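Side-chain contacts in MccF (Escherichia coli, PDB 4IIY), which confers self-immunity to the antibiotic microcin C7, probably as a serine hydrolase of the LD-carboxypeptidase (S66) family: residues E68-K73 / P170-H175; G251-E256 / F283-L288; R290-V295 / K326-L331. The protein carries 1 engineered substitution. All blocks are in the same frame, centred on the assembly; numbering follows the deposited sequence.

Contact 1: E68-K73 / P170-H175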
ATOM      1  N   GLU B  68     -29.815 -16.230  -1.109  1.00  8.83           N
ATOM      2  CA  GLU B  68     -30.703 -17.329  -0.755  1.00 10.47           C
ATOM      3  C   GLU B  68     -30.352 -17.898   0.613  1.00  8.29           C
ATOM      4  O   GLU B  68     -31.239 -18.242   1.400  1.00 10.05           O
ATOM      5  CB  GLU B  68     -30.642 -18.429  -1.815  1.00 11.55           C
ATOM      6  CG  GLU B  68     -31.578 -19.598  -1.530  1.00 20.44           C
ATOM      7  CD  GLU B  68     -31.656 -20.584  -2.680  1.00 33.12           C
ATOM      8  OE1 GLU B  68     -32.084 -21.735  -2.447  1.00 41.08           O
ATOM      9  OE2 GLU B  68     -31.297 -20.207  -3.816  1.00 33.75           O
ATOM     10  N   PHE B  69     -29.059 -17.993   0.909  1.00  8.81           N
ATOM     11  CA  PHE B  69     -28.618 -18.516   2.195  1.00  8.81           C
ATOM     12  C   PHE B  69     -29.191 -17.696   3.356  1.00  8.94           C
ATOM     13  O   PHE B  69     -29.763 -18.246   4.302  1.00  9.81           O
ATOM     14  CB  PHE B  69     -27.084 -18.580   2.263  1.00  9.75           C
ATOM     15  CG  PHE B  69     -26.562 -19.146   3.553  1.00  8.39           C
ATOM     16  CD1 PHE B  69     -26.354 -20.509   3.700  1.00  9.15           C
ATOM     17  CD2 PHE B  69     -26.280 -18.317   4.627  1.00  8.73           C
ATOM     18  CE1 PHE B  69     -25.885 -21.029   4.896  1.00  9.75           C
ATOM     19  CE2 PHE B  69     -25.806 -18.835   5.819  1.00 10.38           C
ATOM     20  CZ  PHE B  69     -25.613 -20.193   5.950  1.00 10.04           C
ATOM     21  N   LEU B  70     -29.046 -16.380   3.293  1.00  8.40           N
ATOM     22  CA  LEU B  70     -29.549 -15.542   4.373  1.00  8.93           C
ATOM     23  C   LEU B  70     -31.077 -15.479   4.410  1.00  9.11           C
ATOM     24  O   LEU B  70     -31.668 -15.425   5.492  1.00  9.85           O
ATOM     25  CB  LEU B  70     -28.938 -14.140   4.328  1.00  9.69           C
ATOM     26  CG  LEU B  70     -27.443 -14.035   4.640  1.00  9.35           C
ATOM     27  CD1 LEU B  70     -26.977 -12.584   4.487  1.00 12.03           C
ATOM     28  CD2 LEU B  70     -27.120 -14.569   6.026  1.00 11.95           C
ATOM     29  N   GLN B  71     -31.714 -15.480   3.246  1.00  8.99           N
ATOM     30  CA  GLN B  71     -33.176 -15.505   3.223  1.00 10.12           C
ATOM     31  C   GLN B  71     -33.726 -16.767   3.875  1.00 11.86           C
ATOM     32  O   GLN B  71     -34.722 -16.708   4.600  1.00 11.53           O
ATOM     33  CB  GLN B  71     -33.713 -15.351   1.803  1.00 11.15           C
ATOM     34  CG  GLN B  71     -33.513 -13.949   1.256  1.00 11.57           C
ATOM     35  CD  GLN B  71     -33.924 -13.815  -0.193  1.00 15.47           C
ATOM     36  OE1 GLN B  71     -33.895 -14.784  -0.951  1.00 17.17           O
ATOM     37  NE2 GLN B  71     -34.304 -12.606  -0.589  1.00 19.37           N
ATOM     38  N   ARG B  72     -33.088 -17.905   3.636  1.00 11.09           N
ATOM     39  CA  ARG B  72     -33.562 -19.149   4.229  1.00 11.20           C
ATOM     40  C   ARG B  72     -33.387 -19.147   5.747  1.00 12.38           C
ATOM     41  O   ARG B  72     -34.081 -19.879   6.455  1.00 14.45           O
ATOM     42  CB  ARG B  72     -32.876 -20.362   3.602  1.00 12.16           C
ATOM     43  CG  ARG B  72     -33.357 -20.672   2.196  1.00 18.08           C
ATOM     44  CD  ARG B  72     -32.771 -21.986   1.710  1.00 26.73           C
ATOM     45  NE  ARG B  72     -33.014 -22.209   0.287  1.00 40.36           N
ATOM     46  CZ  ARG B  72     -34.092 -22.811  -0.203  1.00 52.27           C
ATOM     47  NH1 ARG B  72     -35.039 -23.252   0.616  1.00 59.42           N
ATOM     48  NH2 ARG B  72     -34.227 -22.972  -1.513  1.00 49.22           N
ATOM     49  N   LYS B  73     -32.466 -18.325   6.249  1.00 11.37           N
ATOM     50  CA  LYS B  73     -32.299 -18.149   7.688  1.00 10.61           C
ATOM     51  C   LYS B  73     -33.356 -17.225   8.273  1.00 11.61           C
ATOM     52  O   LYS B  73     -33.426 -17.059   9.492  1.00 13.00           O
ATOM     53  CB  LYS B  73     -30.915 -17.588   8.020  1.00 11.12           C
ATOM     54  CG  LYS B  73     -29.759 -18.507   7.682  1.00 12.62           C
ATOM     55  CD  LYS B  73     -29.810 -19.815   8.452  1.00 12.87           C
ATOM     56  CE  LYS B  73     -28.569 -20.640   8.135  1.00 16.48           C
ATOM     57  NZ  LYS B  73     -28.496 -21.901   8.910  1.00 21.96           N
ATOM     58  N   PRO B 170     -18.474 -13.236  -0.760  1.00  6.57           N
ATOM     59  CA  PRO B 170     -17.444 -14.236  -0.456  1.00  7.60           C
ATOM     60  C   PRO B 170     -17.815 -15.103   0.742  1.00  7.48           C
ATOM     61  O   PRO B 170     -17.524 -16.294   0.745  1.00  8.63           O
ATOM     62  CB  PRO B 170     -16.199 -13.387  -0.149  1.00  7.77           C
ATOM     63  CG  PRO B 170     -16.739 -12.061   0.276  1.00  7.99           C
ATOM     64  CD  PRO B 170     -17.992 -11.861  -0.548  1.00  7.56           C
ATOM     65  N   SER B 171     -18.456 -14.529   1.752  1.00  7.14           N
ATOM     66  CA  SER B 171     -18.655 -15.284   2.984  1.00  7.30           C
ATOM     67  C   SER B 171     -19.894 -16.172   2.955  1.00  7.59           C
ATOM     68  O   SER B 171     -19.839 -17.348   3.312  1.00  8.84           O
ATOM     69  CB  SER B 171     -18.727 -14.344   4.190  1.00  8.46           C
ATOM     70  OG  SER B 171     -17.623 -13.455   4.228  1.00  8.71           O
ATOM     71  N   PHE B 172     -21.027 -15.602   2.568  1.00  7.35           N
ATOM     72  CA  PHE B 172     -22.274 -16.362   2.596  1.00  7.45           C
ATOM     73  C   PHE B 172     -22.596 -17.066   1.281  1.00  7.36           C
ATOM     74  O   PHE B 172     -23.510 -17.879   1.241  1.00  8.44           O
ATOM     75  CB  PHE B 172     -23.444 -15.516   3.118  1.00  9.26           C
ATOM     76  CG  PHE B 172     -23.322 -15.185   4.577  1.00  7.69           C
ATOM     77  CD1 PHE B 172     -23.192 -16.199   5.509  1.00  8.71           C
ATOM     78  CD2 PHE B 172     -23.299 -13.872   5.020  1.00  9.07           C
ATOM     79  CE1 PHE B 172     -23.054 -15.907   6.865  1.00  9.65           C
ATOM     80  CE2 PHE B 172     -23.178 -13.581   6.364  1.00 10.91           C
ATOM     81  CZ  PHE B 172     -23.053 -14.599   7.283  1.00 10.76           C
ATOM     82  N   GLY B 173     -21.835 -16.774   0.226  1.00  7.66           N
ATOM     83  CA  GLY B 173     -21.924 -17.532  -1.008  1.00  8.11           C
ATOM     84  C   GLY B 173     -20.982 -18.731  -1.060  1.00  7.82           C
ATOM     85  O   GLY B 173     -20.978 -19.484  -2.034  1.00  9.35           O
ATOM     86  N   GLU B 174     -20.176 -18.907  -0.016  1.00  7.92           N
ATOM     87  CA  GLU B 174     -19.330 -20.088   0.128  1.00  8.20           C
ATOM     88  C   GLU B 174     -20.191 -21.354   0.193  1.00  8.61           C
ATOM     89  O   GLU B 174     -21.225 -21.381   0.871  1.00  8.70           O
ATOM     90  CB  GLU B 174     -18.478 -19.942   1.397  1.00  8.12           C
ATOM     91  CG  GLU B 174     -17.613 -21.147   1.786  1.00  8.68           C
ATOM     92  CD  GLU B 174     -16.454 -21.422   0.831  1.00  8.70           C
ATOM     93  OE1 GLU B 174     -16.285 -20.689  -0.169  1.00  8.31           O
ATOM     94  OE2 GLU B 174     -15.691 -22.377   1.101  1.00  9.52           O
ATOM     95  N   HIS B 175     -19.770 -22.405  -0.510  1.00  8.37           N
ATOM     96  CA  HIS B 175     -20.481 -23.683  -0.433  1.00  9.96           C
ATOM     97  C   HIS B 175     -20.338 -24.311   0.957  1.00  9.61           C
ATOM     98  O   HIS B 175     -19.344 -24.089   1.648  1.00 10.59           O
ATOM     99  CB  HIS B 175     -19.955 -24.665  -1.486  1.00 10.39           C
ATOM    100  CG  HIS B 175     -20.357 -24.333  -2.890  1.00  9.73           C
ATOM    101  ND1 HIS B 175     -21.492 -24.848  -3.478  1.00 12.52           N
ATOM    102  CD2 HIS B 175     -19.764 -23.560  -3.831  1.00 10.65           C
ATOM    103  CE1 HIS B 175     -21.589 -24.392  -4.715  1.00 12.17           C
ATOM    104  NE2 HIS B 175     -20.547 -23.616  -4.957  1.00 11.43           N
TER
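Phe69 and Leu70, consecutive on helix 60-72, meet the ring of Phe172 with different parts of their side chains. Glu68, just before them, looks outward and is bound within its own helix: Arg72 grips its OE1 side-on with NE and NH2, the bond from Arg72 NH2 to Glu68 OE1 being 2.6 Å long. With CG anti to the backbone N (chi1 -178°), Phe69 reaches toward 170-175 and brings CE2 within 3.7 Å of Phe172 CD1. The two rings are close to parallel, their planes 14° apart, but displaced along their planes, with centroids 5.7 Å apart, so that little of one ring lies over the other. Leu70 instead lies over a face of Phe172: its CD2 stands 4.0 Å from the ring centroid, almost on the normal, a CH-pi contact, while its CD1 comes 3.9 Å from Phe172 CD2. Replacing Phe172 by an alanine would probably leave Leu70 CD2 without the ring face beneath it and open a gap beside Phe69. Phe172 lies on the short, weakly bonded helix 168-172, and its ring is wedged between helix 60-72, Met114 of strand 110-115, and helix 178-191, where Phe186 meets it edge-to-face.

Contact 2: G251-E256 / F283-L288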
ATOM      1  N   GLY B 251      -4.344   2.868   2.949  1.00  6.52           N
ATOM      2  CA  GLY B 251      -5.125   3.853   2.216  1.00  7.81           C
ATOM      3  C   GLY B 251      -5.768   4.929   3.075  1.00  7.29           C
ATOM      4  O   GLY B 251      -6.271   5.914   2.530  1.00  7.27           O
ATOM      5  N   ILE B 252      -5.762   4.750   4.398  1.00  6.60           N
ATOM      6  CA  ILE B 252      -6.291   5.754   5.324  1.00  7.07           C
ATOM      7  C   ILE B 252      -5.227   6.246   6.305  1.00  7.09           C
ATOM      8  O   ILE B 252      -5.478   7.168   7.094  1.00  7.80           O
ATOM      9  CB  ILE B 252      -7.525   5.242   6.108  1.00  6.65           C
ATOM     10  CG1 ILE B 252      -7.168   4.082   7.056  1.00  7.24           C
ATOM     11  CG2 ILE B 252      -8.634   4.850   5.144  1.00  8.22           C
ATOM     12  CD1 ILE B 252      -8.324   3.652   7.958  1.00  8.35           C
ATOM     13  N   TRP B 253      -4.044   5.634   6.259  1.00  7.81           N
ATOM     14  CA  TRP B 253      -2.992   5.902   7.230  1.00  8.65           C
ATOM     15  C   TRP B 253      -2.630   7.388   7.237  1.00  8.19           C
ATOM     16  O   TRP B 253      -2.550   8.020   6.186  1.00  8.22           O
ATOM     17  CB  TRP B 253      -1.756   5.042   6.917  1.00  9.12           C
ATOM     18  CG  TRP B 253      -0.882   4.793   8.088  1.00  9.40           C
ATOM     19  CD1 TRP B 253       0.184   5.542   8.488  1.00 11.78           C
ATOM     20  CD2 TRP B 253      -1.006   3.728   9.033  1.00  8.39           C
ATOM     21  NE1 TRP B 253       0.743   4.997   9.616  1.00 10.51           N
ATOM     22  CE2 TRP B 253       0.026   3.886   9.976  1.00  9.91           C
ATOM     23  CE3 TRP B 253      -1.876   2.640   9.161  1.00  9.90           C
ATOM     24  CZ2 TRP B 253       0.203   3.005  11.044  1.00 11.56           C
ATOM     25  CZ3 TRP B 253      -1.699   1.766  10.223  1.00 10.52           C
ATOM     26  CH2 TRP B 253      -0.668   1.956  11.152  1.00  9.94           C
ATOM     27  N   GLY B 254      -2.419   7.937   8.427  1.00  9.48           N
ATOM     28  CA  GLY B 254      -2.009   9.327   8.565  1.00 10.54           C
ATOM     29  C   GLY B 254      -3.159  10.317   8.597  1.00 11.12           C
ATOM     30  O   GLY B 254      -2.980  11.476   8.996  1.00 12.80           O
ATOM     31  N   SER B 255      -4.339   9.876   8.167  1.00  9.19           N
ATOM     32  CA  SER B 255      -5.508  10.752   8.078  1.00  9.49           C
ATOM     33  C   SER B 255      -6.359  10.715   9.341  1.00  9.16           C
ATOM     34  O   SER B 255      -6.155   9.874  10.223  1.00  9.77           O
ATOM     35  CB  SER B 255      -6.384  10.368   6.878  1.00  9.52           C
ATOM     36  OG  SER B 255      -7.236   9.267   7.179  1.00  7.75           O
ATOM     37  N   GLU B 256      -7.329  11.620   9.400  1.00 10.50           N
ATOM     38  CA  GLU B 256      -8.274  11.687  10.506  1.00 11.43           C
ATOM     39  C   GLU B 256      -9.170  10.451  10.566  1.00 11.41           C
ATOM     40  O   GLU B 256      -9.860  10.231  11.562  1.00 12.22           O
ATOM     41  CB  GLU B 256      -9.121  12.966  10.405  1.00 12.82           C
ATOM     42  CG  GLU B 256     -10.082  12.999   9.223  1.00 14.84           C
ATOM     43  CD  GLU B 256     -10.495  14.418   8.839  1.00 21.47           C
ATOM     44  OE1 GLU B 256     -11.638  14.811   9.141  1.00 22.23           O
ATOM     45  OE2 GLU B 256      -9.673  15.136   8.232  1.00 22.43           O
ATOM     46  N   PHE B 283       4.806  -4.976   7.531  1.00  7.16           N
ATOM     47  CA  PHE B 283       5.238  -5.107   8.919  1.00  5.98           C
ATOM     48  C   PHE B 283       6.248  -3.999   9.253  1.00  6.59           C
ATOM     49  O   PHE B 283       6.193  -3.405  10.338  1.00  6.84           O
ATOM     50  CB  PHE B 283       5.872  -6.479   9.181  1.00  7.54           C
ATOM     51  CG  PHE B 283       4.900  -7.643   9.226  1.00  7.88           C
ATOM     52  CD1 PHE B 283       3.534  -7.457   9.371  1.00 11.07           C
ATOM     53  CD2 PHE B 283       5.388  -8.940   9.139  1.00  8.30           C
ATOM     54  CE1 PHE B 283       2.672  -8.560   9.423  1.00 11.41           C
ATOM     55  CE2 PHE B 283       4.552 -10.036   9.202  1.00  8.59           C
ATOM     56  CZ  PHE B 283       3.193  -9.849   9.352  1.00 11.09           C
ATOM     57  N   SER B 284       7.175  -3.709   8.339  1.00  7.36           N
ATOM     58  CA  SER B 284       8.115  -2.614   8.582  1.00  8.05           C
ATOM     59  C   SER B 284       7.419  -1.249   8.659  1.00  6.87           C
ATOM     60  O   SER B 284       7.822  -0.410   9.455  1.00  7.41           O
ATOM     61  CB  SER B 284       9.263  -2.613   7.574  1.00  6.84           C
ATOM     62  OG  SER B 284      10.225  -3.594   7.962  1.00  7.34           O
ATOM     63  N   MET B 285       6.364  -1.038   7.869  1.00  6.95           N
ATOM     64  CA  MET B 285       5.570   0.184   7.992  1.00  7.62           C
ATOM     65  C   MET B 285       5.079   0.366   9.428  1.00  6.25           C
ATOM     66  O   MET B 285       5.214   1.437  10.020  1.00  7.04           O
ATOM     67  CB  MET B 285       4.394   0.153   7.013  1.00  8.36           C
ATOM     68  CG  MET B 285       3.559   1.441   6.950  1.00  8.43           C
ATOM     69  SD  MET B 285       2.330   1.635   8.274  1.00  9.24           S
ATOM     70  CE  MET B 285       1.207   0.307   7.854  1.00 12.43           C
ATOM     71  N   LEU B 286       4.520  -0.695   9.998  1.00  6.20           N
ATOM     72  CA  LEU B 286       4.048  -0.641  11.384  1.00  7.37           C
ATOM     73  C   LEU B 286       5.193  -0.315  12.346  1.00  6.74           C
ATOM     74  O   LEU B 286       5.045   0.500  13.257  1.00  7.69           O
ATOM     75  CB  LEU B 286       3.385  -1.959  11.785  1.00  8.58           C
ATOM     76  CG  LEU B 286       2.108  -2.325  11.028  1.00  7.00           C
ATOM     77  CD1 LEU B 286       1.712  -3.765  11.350  1.00  8.74           C
ATOM     78  CD2 LEU B 286       0.997  -1.339  11.367  1.00  9.79           C
ATOM     79  N   LYS B 287       6.331  -0.965  12.143  1.00  6.48           N
ATOM     80  CA  LYS B 287       7.484  -0.716  12.990  1.00  7.31           C
ATOM     81  C   LYS B 287       7.897   0.754  12.939  1.00  7.35           C
ATOM     82  O   LYS B 287       8.119   1.383  13.983  1.00  8.11           O
ATOM     83  CB  LYS B 287       8.655  -1.612  12.584  1.00  8.85           C
ATOM     84  CG  LYS B 287       9.902  -1.452  13.476  1.00 11.64           C
ATOM     85  CD  LYS B 287      11.122  -2.109  12.843  1.00 14.72           C
ATOM     86  CE  LYS B 287      12.384  -1.901  13.680  1.00 16.04           C
ATOM     87  NZ  LYS B 287      12.355  -2.693  14.934  1.00 18.36           N
ATOM     88  N   LEU B 288       7.997   1.307  11.729  1.00  7.07           N
ATOM     89  CA  LEU B 288       8.438   2.695  11.573  1.00  6.98           C
ATOM     90  C   LEU B 288       7.478   3.642  12.275  1.00  7.46           C
ATOM     91  O   LEU B 288       7.869   4.711  12.754  1.00  8.63           O
ATOM     92  CB  LEU B 288       8.548   3.089  10.101  1.00  7.32           C
ATOM     93  CG  LEU B 288       9.505   2.271   9.237  1.00  7.84           C
ATOM     94  CD1 LEU B 288       9.547   2.833   7.827  1.00  9.01           C
ATOM     95  CD2 LEU B 288      10.907   2.210   9.835  1.00 10.37           C
TER
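Met285 comes from helix 276-288 to meet the indole of Trp253, the two side chains approaching from opposite directions. Its CB points toward 251-256, and CG, anti to the backbone N (chi1 -174°), carries the chain on in that direction. Bends at chi2 and chi3 then lay the thioether over one face of the indole. Met285 SD is 3.6 Å from Trp253 CE2, displaced toward the rim of the six-membered ring, whose centroid is 3.9 Å away. The terminal methyl sits more squarely: Met285 CE is 4.0 Å from the Trp253 six-membered-ring centroid and only 7° off the ring normal, so sulfur and methyl share a single face. Beside them Leu286 CD2 touches Trp253 CH2 at 3.7 Å, its side chain crossing the indole at about a right angle. The polar end of the tryptophan is satisfied elsewhere, NE1 bonding to Asn289 OD1 just past the helix. Trp253 itself occupies a type II turn from Ile252 to Ser255, in which Ile252 O accepts from both Ser255 N and Ser255 OG. Close by, Trp253 O bonds to Asn289 of the second subunit. The arrangement is a Met-aromatic contact reinforced by CH-pi packing, buried at the dimer interface, where Met285 also packs on Thr250 of the second subunit.

Contact 3: R290-V295 / K326-L331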
ATOM      1  N   ARG B 290       6.005   3.162  15.051  1.00  7.64           N
ATOM      2  CA  ARG B 290       6.085   2.945  16.502  1.00  8.08           C
ATOM      3  C   ARG B 290       4.942   2.106  17.052  1.00  8.97           C
ATOM      4  O   ARG B 290       4.711   2.074  18.270  1.00  9.62           O
ATOM      5  CB  ARG B 290       6.200   4.273  17.270  1.00 11.66           C
ATOM      6  CG  ARG B 290       7.374   5.139  16.827  1.00 13.81           C
ATOM      7  CD  ARG B 290       7.445   6.414  17.656  1.00 22.73           C
ATOM      8  NE  ARG B 290       8.569   7.265  17.278  1.00 35.64           N
ATOM      9  CZ  ARG B 290       9.784   7.182  17.811  1.00 42.58           C
ATOM     10  NH1 ARG B 290      10.039   6.280  18.750  1.00 46.01           N
ATOM     11  NH2 ARG B 290      10.746   8.002  17.406  1.00 42.54           N
ATOM     12  N   VAL B 291       4.229   1.409  16.175  1.00  7.70           N
ATOM     13  CA  VAL B 291       3.126   0.585  16.618  1.00  8.12           C
ATOM     14  C   VAL B 291       3.602  -0.499  17.594  1.00  8.07           C
ATOM     15  O   VAL B 291       2.916  -0.808  18.577  1.00  8.82           O
ATOM     16  CB  VAL B 291       2.399  -0.041  15.418  1.00  7.97           C
ATOM     17  CG1 VAL B 291       1.353  -1.037  15.886  1.00  9.45           C
ATOM     18  CG2 VAL B 291       1.763   1.054  14.555  1.00 10.35           C
ATOM     19  N   PHE B 292       4.779  -1.062  17.340  1.00  8.58           N
ATOM     20  CA  PHE B 292       5.287  -2.154  18.168  1.00  9.86           C
ATOM     21  C   PHE B 292       5.862  -1.657  19.501  1.00 10.52           C
ATOM     22  O   PHE B 292       6.211  -2.464  20.365  1.00 11.57           O
ATOM     23  CB  PHE B 292       6.296  -3.010  17.392  1.00  9.39           C
ATOM     24  CG  PHE B 292       5.732  -3.619  16.129  1.00  8.81           C
ATOM     25  CD1 PHE B 292       4.445  -4.138  16.098  1.00  9.58           C
ATOM     26  CD2 PHE B 292       6.486  -3.652  14.964  1.00  9.62           C
ATOM     27  CE1 PHE B 292       3.924  -4.688  14.933  1.00  9.89           C
ATOM     28  CE2 PHE B 292       5.968  -4.207  13.799  1.00 10.18           C
ATOM     29  CZ  PHE B 292       4.692  -4.722  13.787  1.00 11.27           C
ATOM     30  N   ASP B 293       5.936  -0.339  19.677  1.00  9.41           N
ATOM     31  CA  ASP B 293       6.286   0.246  20.970  1.00 10.82           C
ATOM     32  C   ASP B 293       5.050   0.422  21.845  1.00 10.50           C
ATOM     33  O   ASP B 293       5.171   0.674  23.049  1.00 14.28           O
ATOM     34  CB  ASP B 293       6.965   1.612  20.790  1.00 12.96           C
ATOM     35  CG  ASP B 293       8.348   1.513  20.168  1.00 17.23           C
ATOM     36  OD1 ASP B 293       8.977   0.438  20.257  1.00 19.02           O
ATOM     37  OD2 ASP B 293       8.807   2.531  19.599  1.00 20.71           O
ATOM     38  N   LYS B 294       3.871   0.309  21.241  1.00  9.03           N
ATOM     39  CA  LYS B 294       2.620   0.569  21.940  1.00 10.91           C
ATOM     40  C   LYS B 294       1.815  -0.677  22.279  1.00  9.23           C
ATOM     41  O   LYS B 294       1.269  -0.777  23.378  1.00 10.76           O
ATOM     42  CB  LYS B 294       1.724   1.481  21.105  1.00 11.66           C
ATOM     43  CG  LYS B 294       2.234   2.894  20.889  1.00 11.62           C
ATOM     44  CD  LYS B 294       1.314   3.591  19.884  1.00 17.01           C
ATOM     45  CE  LYS B 294       1.742   4.997  19.525  1.00 22.22           C
ATOM     46  NZ  LYS B 294       0.847   5.515  18.442  1.00 20.50           N
ATOM     47  N   VAL B 295       1.688  -1.601  21.330  1.00  8.82           N
ATOM     48  CA  VAL B 295       0.706  -2.670  21.481  1.00  8.24           C
ATOM     49  C   VAL B 295       1.155  -3.753  22.459  1.00  8.45           C
ATOM     50  O   VAL B 295       2.346  -4.053  22.571  1.00 10.90           O
ATOM     51  CB  VAL B 295       0.266  -3.283  20.125  1.00  9.68           C
ATOM     52  CG1 VAL B 295      -0.344  -2.204  19.236  1.00 10.69           C
ATOM     53  CG2 VAL B 295       1.424  -3.957  19.416  1.00 10.56           C
ATOM     54  N   LYS B 326      11.995  -7.008  20.098  1.00 12.86           N
ATOM     55  CA  LYS B 326      10.858  -6.541  20.879  1.00 13.50           C
ATOM     56  C   LYS B 326       9.927  -7.715  21.164  1.00 12.74           C
ATOM     57  O   LYS B 326       9.404  -8.343  20.245  1.00 14.50           O
ATOM     58  CB  LYS B 326      10.110  -5.427  20.143  1.00 12.48           C
ATOM     59  CG  LYS B 326       9.001  -4.775  20.951  1.00 14.72           C
ATOM     60  CD  LYS B 326       9.570  -3.954  22.093  1.00 18.27           C
ATOM     61  CE  LYS B 326       8.468  -3.239  22.857  1.00 23.74           C
ATOM     62  NZ  LYS B 326       9.022  -2.393  23.951  1.00 27.14           N
ATOM     63  N   GLN B 327       9.742  -8.033  22.440  1.00 14.57           N
ATOM     64  CA  GLN B 327       8.937  -9.182  22.824  1.00 14.80           C
ATOM     65  C   GLN B 327       7.476  -8.775  22.933  1.00 15.61           C
ATOM     66  O   GLN B 327       7.098  -8.028  23.831  1.00 20.43           O
ATOM     67  CB  GLN B 327       9.431  -9.762  24.153  1.00 17.62           C
ATOM     68  CG  GLN B 327      10.889 -10.186  24.137  1.00 19.14           C
ATOM     69  CD  GLN B 327      11.148 -11.341  23.196  1.00 24.47           C
ATOM     70  OE1 GLN B 327      11.980 -11.248  22.293  1.00 31.50           O
ATOM     71  NE2 GLN B 327      10.442 -12.447  23.408  1.00 31.22           N
ATOM     72  N   ILE B 328       6.668  -9.247  21.990  1.00 12.42           N
ATOM     73  CA  ILE B 328       5.232  -9.006  21.992  1.00 10.68           C
ATOM     74  C   ILE B 328       4.576 -10.355  21.767  1.00 10.82           C
ATOM     75  O   ILE B 328       4.921 -11.064  20.820  1.00 11.54           O
ATOM     76  CB  ILE B 328       4.799  -8.056  20.856  1.00 10.25           C
ATOM     77  CG1 ILE B 328       5.546  -6.723  20.955  1.00 12.13           C
ATOM     78  CG2 ILE B 328       3.295  -7.840  20.882  1.00 11.95           C
ATOM     79  CD1 ILE B 328       5.129  -5.708  19.904  1.00 12.84           C
ATOM     80  N   PRO B 329       3.637 -10.737  22.638  1.00  9.74           N
ATOM     81  CA  PRO B 329       2.985 -12.026  22.385  1.00 10.99           C
ATOM     82  C   PRO B 329       2.074 -11.960  21.157  1.00  9.00           C
ATOM     83  O   PRO B 329       1.448 -10.924  20.885  1.00  9.62           O
ATOM     84  CB  PRO B 329       2.194 -12.288  23.668  1.00 14.41           C
ATOM     85  CG  PRO B 329       2.010 -10.951  24.290  1.00 15.62           C
ATOM     86  CD  PRO B 329       3.178 -10.095  23.881  1.00 10.75           C
ATOM     87  N   VAL B 330       2.006 -13.065  20.424  1.00  9.02           N
ATOM     88  CA  VAL B 330       1.301 -13.097  19.150  1.00  8.82           C
ATOM     89  C   VAL B 330       0.377 -14.307  19.061  1.00  9.47           C
ATOM     90  O   VAL B 330       0.808 -15.441  19.309  1.00  9.50           O
ATOM     91  CB  VAL B 330       2.292 -13.159  17.968  1.00 10.06           C
ATOM     92  CG1 VAL B 330       1.535 -13.300  16.659  1.00  9.85           C
ATOM     93  CG2 VAL B 330       3.180 -11.927  17.940  1.00 11.08           C
ATOM     94  N   LEU B 331      -0.884 -14.066  18.707  1.00  8.39           N
ATOM     95  CA  LEU B 331      -1.806 -15.128  18.338  1.00  7.95           C
ATOM     96  C   LEU B 331      -1.685 -15.238  16.827  1.00  7.71           C
ATOM     97  O   LEU B 331      -2.135 -14.341  16.100  1.00  9.14           O
ATOM     98  CB  LEU B 331      -3.229 -14.777  18.764  1.00 10.00           C
ATOM     99  CG  LEU B 331      -4.309 -15.853  18.634  1.00 13.85           C
ATOM    100  CD1 LEU B 331      -5.654 -15.339  19.121  1.00 13.71           C
ATOM    101  CD2 LEU B 331      -4.435 -16.353  17.216  1.00 18.84           C
TER
HETATM  102  O   HOH W   1       7.529   0.033  24.345  1.00 29.16           O
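Ile328 sets its CD1 methyl against the short, weakly bonded helical turn 291-294, and this is the tightly packed half of the contact. With CG1 anti to the carbonyl carbon (chi1 -57°) and the chain extended beyond it, Ile328 CD1 arrives 3.5 Å from Phe292 O and 3.9 Å from Phe292 CB. The phenylalanine is therefore met at its root and its carbonyl, while the far end of its ring leads away toward Leu286 and Lys287 of helix 276-288. Val295 adds CG2, 4.1 Å from Ile328 CD1. Leu323 of helix 315-323 and Ile298 of strand 297-301 touch both Phe292 and Ile328, extending this apolar patch into the domain.

The other half is looser and lies at the protein surface. Here the exposed Lys326 runs alongside the same carbonyl, with its CE 3.5 Å from Phe292 O, after a bend at chi2 (69°). Its NZ does not bond directly to 290-295. Instead Lys326 NZ donates to a water oxygen 2.9 Å away, and that water donates onward to Asp293 O at 2.8 Å. The carboxylate of Asp293 is not in contact with the ammonium, Asp293 OD1 standing 4.7 Å from Lys326 NZ.

No direct hydrogen bond joins the two segments. Cohesion thus appears to rest on the apolar packing round Ile328, supplemented on the solvent side by a water bridge and probably by a weak electrostatic attraction between charges that do not touch.

Overall arrangement
Contacts 2 and 3 are neighbours within the C-terminal domain of the LD-carboxypeptidase fold, whereas contact 1 lies across the centre of the chain, about 34 Å and 37 Å from them between centres. Contacts 1 and 2 are buried and wholly apolar across their segments: near-parallel but offset rings with little overlap and a CH-pi contact in the first, a sulfur over an indole in the second. Contact 3 is only partly buried, and water enters its outer side. Helix 276-288 links contacts 2 and 3, ending in a Schellman motif with Arg290 as C-prime residue before helix 291-294 begins; Leu286 of contact 2 packs on Phe292 of contact 3. Both touch the second subunit, contact 2 broadly and contact 3 through Arg290.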